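PDB 4G0S: takeout-like protein 1 from Epiphyas postvittana, which probably binds and carries hydrophobic ligands in the manner of haemolymph juvenile hormone binding proteins, and here holds myristic acid. Local coordinates for residues A[119-124]-A[148-153]. Numbering follows the deposited sequence.
Sequences KNIHIH and VTFDVK. With MYR (myristic acid), chain D.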
loop_
_atom_site.group_PDB
_atom_site.type_symbol
_atom_site.label_atom_id
_atom_site.label_comp_id
_atom_site.label_asym_id
_atom_site.label_seq_id
_atom_site.Cartn_x
_atom_site.Cartn_y
_atom_site.Cartn_z
ATOM N N LYS A 119 9.644 -2.200 -8.586
ATOM C CA LYS A 119 10.698 -1.215 -8.879
ATOM C C LYS A 119 10.021 0.055 -9.370
ATOM O O LYS A 119 9.453 0.084 -10.433
ATOM C CB LYS A 119 11.713 -1.808 -9.890
ATOM C CG LYS A 119 12.946 -0.973 -10.185
ATOM C CD LYS A 119 14.089 -1.198 -9.197
ATOM C CE LYS A 119 15.183 -0.156 -9.435
ATOM N NZ LYS A 119 14.696 1.158 -8.912
ATOM N N ASN A 120 10.035 1.088 -8.539
ATOM C CA ASN A 120 9.440 2.379 -8.858
ATOM C C ASN A 120 7.889 2.274 -8.965
ATOM O O ASN A 120 7.303 2.654 -9.977
ATOM C CB ASN A 120 10.089 2.939 -10.139
ATOM C CG ASN A 120 9.750 4.378 -10.398
ATOM O OD1 ASN A 120 9.179 5.042 -9.541
ATOM N ND2 ASN A 120 10.093 4.883 -11.601
ATOM N N ILE A 121 7.235 1.737 -7.936
ATOM C CA ILE A 121 5.762 1.736 -7.961
ATOM C C ILE A 121 5.142 3.062 -7.588
ATOM O O ILE A 121 5.352 3.592 -6.488
ATOM C CB ILE A 121 5.068 0.532 -7.237
ATOM C CG1 ILE A 121 3.535 0.612 -7.426
ATOM C CG2 ILE A 121 5.499 0.385 -5.775
ATOM C CD1 ILE A 121 2.757 -0.610 -6.936
ATOM N N HIS A 122 4.344 3.594 -8.507
ATOM C CA HIS A 122 3.690 4.870 -8.267
ATOM C C HIS A 122 2.289 4.653 -7.807
ATOM O O HIS A 122 1.598 3.725 -8.245
ATOM C CB HIS A 122 3.797 5.795 -9.490
ATOM C CG HIS A 122 5.160 6.454 -9.616
ATOM N ND1 HIS A 122 5.342 7.803 -9.509
ATOM C CD2 HIS A 122 6.420 5.904 -9.785
ATOM C CE1 HIS A 122 6.636 8.087 -9.617
ATOM N NE2 HIS A 122 7.305 6.929 -9.794
ATOM N N ILE A 123 1.865 5.494 -6.874
ATOM C CA ILE A 123 0.562 5.345 -6.238
ATOM C C ILE A 123 -0.100 6.684 -6.301
ATOM O O ILE A 123 0.557 7.754 -6.129
ATOM C CB ILE A 123 0.674 4.949 -4.756
ATOM C CG1 ILE A 123 1.653 3.780 -4.542
ATOM C CG2 ILE A 123 -0.686 4.585 -4.174
ATOM C CD1 ILE A 123 1.041 2.443 -4.822
ATOM N N HIS A 124 -1.397 6.630 -6.577
ATOM C CA HIS A 124 -2.241 7.800 -6.488
ATOM C C HIS A 124 -3.331 7.503 -5.516
ATOM O O HIS A 124 -4.206 6.702 -5.810
ATOM C CB HIS A 124 -2.803 8.176 -7.848
ATOM C CG HIS A 124 -3.549 9.476 -7.836
ATOM N ND1 HIS A 124 -2.926 10.674 -8.017
ATOM C CD2 HIS A 124 -4.896 9.751 -7.618
ATOM C CE1 HIS A 124 -3.843 11.660 -7.920
ATOM N NE2 HIS A 124 -5.046 11.091 -7.646
ATOM N N VAL A 148 -7.684 4.156 -4.645
ATOM C CA VAL A 148 -6.257 4.073 -4.953
ATOM C C VAL A 148 -5.973 3.499 -6.373
ATOM O O VAL A 148 -6.616 2.544 -6.779
ATOM C CB VAL A 148 -5.500 3.301 -3.834
ATOM C CG1 VAL A 148 -5.877 1.830 -3.816
ATOM C CG2 VAL A 148 -4.000 3.482 -3.975
ATOM N N THR A 149 -5.012 4.082 -7.101
ATOM C CA THR A 149 -4.548 3.565 -8.423
ATOM C C THR A 149 -3.008 3.360 -8.371
ATOM O O THR A 149 -2.320 3.998 -7.586
ATOM C CB THR A 149 -4.859 4.532 -9.603
ATOM O OG1 THR A 149 -4.444 5.865 -9.245
ATOM C CG2 THR A 149 -6.371 4.539 -10.040
ATOM N N PHE A 150 -2.478 2.462 -9.187
ATOM C CA PHE A 150 -1.048 2.168 -9.160
ATOM C C PHE A 150 -0.393 2.017 -10.537
ATOM O O PHE A 150 -1.051 2.049 -11.556
ATOM C CB PHE A 150 -0.775 0.961 -8.309
ATOM C CG PHE A 150 -1.212 -0.341 -8.932
ATOM C CD1 PHE A 150 -0.309 -1.127 -9.615
ATOM C CD2 PHE A 150 -2.530 -0.774 -8.811
ATOM C CE1 PHE A 150 -0.696 -2.326 -10.158
ATOM C CE2 PHE A 150 -2.929 -1.976 -9.368
ATOM C CZ PHE A 150 -2.001 -2.750 -10.047
ATOM N N ASP A 151 0.916 1.823 -10.547
ATOM C CA ASP A 151 1.681 1.940 -11.746
ATOM C C ASP A 151 3.103 1.490 -11.413
ATOM O O ASP A 151 3.924 2.278 -10.912
ATOM C CB ASP A 151 1.710 3.417 -12.122
ATOM C CG ASP A 151 2.395 3.679 -13.433
ATOM O OD1 ASP A 151 2.577 2.730 -14.225
ATOM O OD2 ASP A 151 2.738 4.865 -13.677
ATOM N N VAL A 152 3.401 0.225 -11.694
ATOM C CA VAL A 152 4.730 -0.286 -11.501
ATOM C C VAL A 152 5.490 0.155 -12.739
ATOM O O VAL A 152 5.386 -0.465 -13.816
ATOM C CB VAL A 152 4.687 -1.815 -11.328
ATOM C CG1 VAL A 152 6.012 -2.340 -10.773
ATOM C CG2 VAL A 152 3.507 -2.223 -10.431
ATOM N N LYS A 153 6.206 1.273 -12.604
ATOM C CA LYS A 153 6.858 1.923 -13.749
ATOM C C LYS A 153 8.179 1.304 -14.215
ATOM O O LYS A 153 8.460 1.269 -15.419
ATOM C CB LYS A 153 7.076 3.409 -13.470
ATOM C CG LYS A 153 5.914 4.292 -13.886
ATOM C CD LYS A 153 6.375 5.754 -13.930
ATOM C CE LYS A 153 5.229 6.680 -13.549
ATOM N NZ LYS A 153 4.041 6.516 -14.461
HETATM C C1 MYR D . 1.972 -1.118 -2.502
HETATM O O1 MYR D . 2.976 -0.798 -3.169
HETATM O O2 MYR D . 1.682 -0.439 -1.485
HETATM C C2 MYR D . 1.092 -2.306 -2.924
HETATM C C3 MYR D . 1.682 -3.348 -3.903
HETATM C C4 MYR D . 1.243 -3.228 -5.366
HETATM C C5 MYR D . 0.898 -4.543 -6.098
HETATM C C6 MYR D . 2.004 -5.134 -6.988
HETATM C C7 MYR D . 1.468 -5.726 -8.281
HETATM C C8 MYR D . 2.353 -6.801 -8.899
HETATM C C9 MYR D . 1.542 -8.011 -9.378
HETATM C C10 MYR D . 1.323 -9.034 -8.272
HETATM C C11 MYR D . 0.240 -10.060 -8.605
HETATM C C12 MYR D . 0.565 -11.433 -8.047
HETATM C C13 MYR D . 0.377 -12.470 -9.169
HETATM C C14 MYR D . 0.932 -13.835 -8.827
#
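Lys153 CE sits over one face of the His122 ring, 4.0 Å from its centroid and 13° off the normal, a CH-pi contact made across the strand pair. The carbonyl Asn120 O lies in plane at the edge of that ring, whose NE2 also gives a weak hydrogen bond to Asn120 OD1; His88 of strand 82-100 stacks on it too. Near the ring of His124, Thr149 OG1 comes within 3.2 Å of His124 CB, the two side chains lying side by side. The Phe150 ring is met obliquely by Ile121 CD1 and by the myristic acid chain.

Backbone bonds define the antiparallel register: His122 N to Asp151 O is 2.8 Å and almost straight (179°), and His124 and Thr149 bond reciprocally, N to O, at 3.0 Å each way.

On the sheet face opposite His122 and Asp151, Ile121 holds CG1 anti to the backbone N (chi1 -176°), which brings Ile121 CD1 to 3.9 Å from Val152 CG2. The same Ile121 CD1 lies 3.4 Å from MYR C4 of the fatty acid. Replacing Ile121 with alanine removes CD1, which would probably leave Val152 CG2 and the myristic acid chain without the methyl they both touch. Ile123 CG2 packs tightly on Val148 CG2, at 3.5 Å.

The hairpin strands 113-133 and 139-153 thus separate two chemistries: a polar face of histidines, Thr149 and Asp151, and an apolar one, where Ile121, Ile123 and Phe150 meet the myristic acid, consistent with a carrier of hydrophobic ligands.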